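Local atomic coordinates of eukaryotic translation initiation factor 4 gamma 5 (Trypanosoma cruzi, PDB entry 6OZU), a protein that is a putative eIF4G-family scaffold of translation initiation, with a helical MIF4G domain of the kind that binds the helicase eIF4A in related factors. Residues A107-E112 with Q123-F128. Numbering follows the deposited sequence.
Sequences AQLERE and QRRLIF
With CG anti to the backbone N in both residues (chi1 180° for Leu109, -174° for Phe128), the leucine fork and the phenylalanine side chain are carried toward each other between the two helices. Leu109 lays both methyls against the opposite helix: CD1 lies 3.8 Å from CB of Phe128 and also packs against the carbonyl O of Arg124, while CD2 approaches the ring at CD2 of Phe128, likewise 3.8 Å away. Two ion pairs flank this apolar centre, a clear example of how paired amphipathic helices keep leucine inside and charge at the margins. On one flank Glu112 meets Arg124, which is bent at its second and third torsions; NH2 of Arg124 reaches OE2 of Glu112 at 2.8 Å, near the guanidinium plane, although the carboxylate plane stands 84° to it and the hydrogen bond is weak. On the other flank NH2 of Arg125 lies 3.2 Å from OE1 of Glu110 in a salt bridge whose hydrogen bond is weak because it is bent; this NH2 also pairs with a bound sulfate ion, probably from the crystallisation liquor. The segments run antiparallel, their axes 10.8 Å apart, and pack the last turns of helix 82-112 against the early turns of helix 118-144, the two helices forming an antiparallel hairpin near the surface of the MIF4G domain, where Arg125 also touches Tyr174 of helix 173-186.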
loop_
_atom_site.group_PDB
_atom_site.type_symbol
_atom_site.label_atom_id
_atom_site.label_comp_id
_atom_site.label_asym_id
_atom_site.label_seq_id
_atom_site.Cartn_x
_atom_site.Cartn_y
_atom_site.Cartn_z
ATOM N N ALA A 107 -11.758 -1.260 12.958
ATOM C CA ALA A 107 -12.640 -0.630 13.957
ATOM C C ALA A 107 -13.871 -1.488 14.240
ATOM O O ALA A 107 -14.251 -1.638 15.402
ATOM C CB ALA A 107 -13.068 0.744 13.480
ATOM N N GLN A 108 -14.481 -2.059 13.174
ATOM C CA GLN A 108 -15.635 -2.941 13.243
ATOM C C GLN A 108 -15.277 -4.207 14.023
ATOM O O GLN A 108 -15.975 -4.519 14.985
ATOM C CB GLN A 108 -16.127 -3.285 11.834
ATOM C CG GLN A 108 -17.606 -3.028 11.609
ATOM C CD GLN A 108 -17.994 -2.970 10.146
ATOM O OE1 GLN A 108 -17.159 -3.108 9.232
ATOM N NE2 GLN A 108 -19.283 -2.755 9.889
ATOM N N LEU A 109 -14.163 -4.892 13.658
ATOM C CA LEU A 109 -13.675 -6.104 14.331
ATOM C C LEU A 109 -13.577 -5.915 15.834
ATOM O O LEU A 109 -14.138 -6.717 16.581
ATOM C CB LEU A 109 -12.304 -6.558 13.767
ATOM C CG LEU A 109 -11.688 -7.822 14.402
ATOM C CD1 LEU A 109 -12.165 -9.090 13.706
ATOM C CD2 LEU A 109 -10.189 -7.740 14.401
ATOM N N GLU A 110 -12.889 -4.853 16.268
ATOM C CA GLU A 110 -12.685 -4.554 17.680
ATOM C C GLU A 110 -14.017 -4.310 18.439
ATOM O O GLU A 110 -14.146 -4.778 19.571
ATOM C CB GLU A 110 -11.657 -3.421 17.856
ATOM C CG GLU A 110 -10.247 -3.781 17.367
ATOM C CD GLU A 110 -9.608 -5.102 17.795
ATOM O OE1 GLU A 110 -9.878 -5.569 18.927
ATOM O OE2 GLU A 110 -8.821 -5.666 16.999
ATOM N N ARG A 111 -15.024 -3.697 17.788
ATOM C CA ARG A 111 -16.352 -3.480 18.368
ATOM C C ARG A 111 -17.125 -4.809 18.447
ATOM O O ARG A 111 -17.802 -5.067 19.440
ATOM C CB ARG A 111 -17.152 -2.467 17.533
ATOM C CG ARG A 111 -16.736 -1.018 17.739
ATOM C CD ARG A 111 -17.660 -0.008 17.054
ATOM N NE ARG A 111 -17.894 -0.226 15.618
ATOM C CZ ARG A 111 -17.266 0.416 14.635
ATOM N NH1 ARG A 111 -16.295 1.286 14.910
ATOM N NH2 ARG A 111 -17.565 0.156 13.368
ATOM N N GLU A 112 -17.029 -5.632 17.382
ATOM C CA GLU A 112 -17.665 -6.938 17.225
ATOM C C GLU A 112 -17.158 -7.981 18.258
ATOM O O GLU A 112 -17.975 -8.764 18.754
ATOM C CB GLU A 112 -17.442 -7.419 15.781
ATOM C CG GLU A 112 -18.102 -8.729 15.389
ATOM C CD GLU A 112 -17.988 -9.104 13.919
ATOM O OE1 GLU A 112 -17.185 -8.472 13.192
ATOM O OE2 GLU A 112 -18.688 -10.054 13.498
ATOM N N GLN A 123 -9.024 -15.870 17.935
ATOM C CA GLN A 123 -9.189 -16.559 16.658
ATOM C C GLN A 123 -9.778 -15.642 15.578
ATOM O O GLN A 123 -9.357 -15.719 14.424
ATOM C CB GLN A 123 -10.018 -17.833 16.827
ATOM C CG GLN A 123 -9.981 -18.782 15.622
ATOM C CD GLN A 123 -8.640 -19.428 15.369
ATOM O OE1 GLN A 123 -7.867 -19.728 16.291
ATOM N NE2 GLN A 123 -8.360 -19.688 14.105
ATOM N N ARG A 124 -10.714 -14.751 15.960
ATOM C CA ARG A 124 -11.319 -13.766 15.058
ATOM C C ARG A 124 -10.273 -12.731 14.596
ATOM O O ARG A 124 -10.295 -12.312 13.440
ATOM C CB ARG A 124 -12.534 -13.089 15.723
ATOM C CG ARG A 124 -13.737 -14.012 15.951
ATOM C CD ARG A 124 -14.501 -14.292 14.672
ATOM N NE ARG A 124 -14.840 -13.067 13.944
ATOM C CZ ARG A 124 -16.074 -12.617 13.751
ATOM N NH1 ARG A 124 -17.117 -13.294 14.217
ATOM N NH2 ARG A 124 -16.276 -11.500 13.068
ATOM N N ARG A 125 -9.344 -12.363 15.492
ATOM C CA ARG A 125 -8.208 -11.462 15.234
ATOM C C ARG A 125 -7.229 -12.073 14.200
ATOM O O ARG A 125 -6.730 -11.348 13.334
ATOM C CB ARG A 125 -7.473 -11.161 16.543
ATOM C CG ARG A 125 -8.010 -9.956 17.279
ATOM C CD ARG A 125 -7.418 -9.885 18.675
ATOM N NE ARG A 125 -7.741 -8.627 19.349
ATOM C CZ ARG A 125 -8.146 -8.539 20.612
ATOM N NH1 ARG A 125 -8.258 -9.633 21.359
ATOM N NH2 ARG A 125 -8.429 -7.357 21.142
ATOM N N LEU A 126 -6.976 -13.406 14.287
ATOM C CA LEU A 126 -6.120 -14.150 13.352
ATOM C C LEU A 126 -6.763 -14.245 11.968
ATOM O O LEU A 126 -6.072 -14.060 10.960
ATOM C CB LEU A 126 -5.770 -15.541 13.909
ATOM C CG LEU A 126 -4.985 -16.513 12.990
ATOM C CD1 LEU A 126 -3.561 -16.042 12.724
ATOM C CD2 LEU A 126 -4.931 -17.872 13.588
ATOM N N ILE A 127 -8.092 -14.510 11.921
ATOM C CA ILE A 127 -8.863 -14.599 10.680
ATOM C C ILE A 127 -8.809 -13.251 9.956
ATOM O O ILE A 127 -8.635 -13.210 8.735
ATOM C CB ILE A 127 -10.332 -15.059 10.971
ATOM C CG1 ILE A 127 -10.364 -16.508 11.523
ATOM C CG2 ILE A 127 -11.238 -14.923 9.725
ATOM C CD1 ILE A 127 -11.689 -16.889 12.245
ATOM N N PHE A 128 -8.943 -12.157 10.720
ATOM C CA PHE A 128 -8.913 -10.809 10.185
ATOM C C PHE A 128 -7.550 -10.427 9.647
ATOM O O PHE A 128 -7.471 -9.880 8.554
ATOM C CB PHE A 128 -9.435 -9.788 11.207
ATOM C CG PHE A 128 -9.566 -8.391 10.639
ATOM C CD1 PHE A 128 -10.601 -8.069 9.772
ATOM C CD2 PHE A 128 -8.628 -7.408 10.945
ATOM C CE1 PHE A 128 -10.691 -6.794 9.216
ATOM C CE2 PHE A 128 -8.727 -6.130 10.402
ATOM C CZ PHE A 128 -9.757 -5.831 9.547
#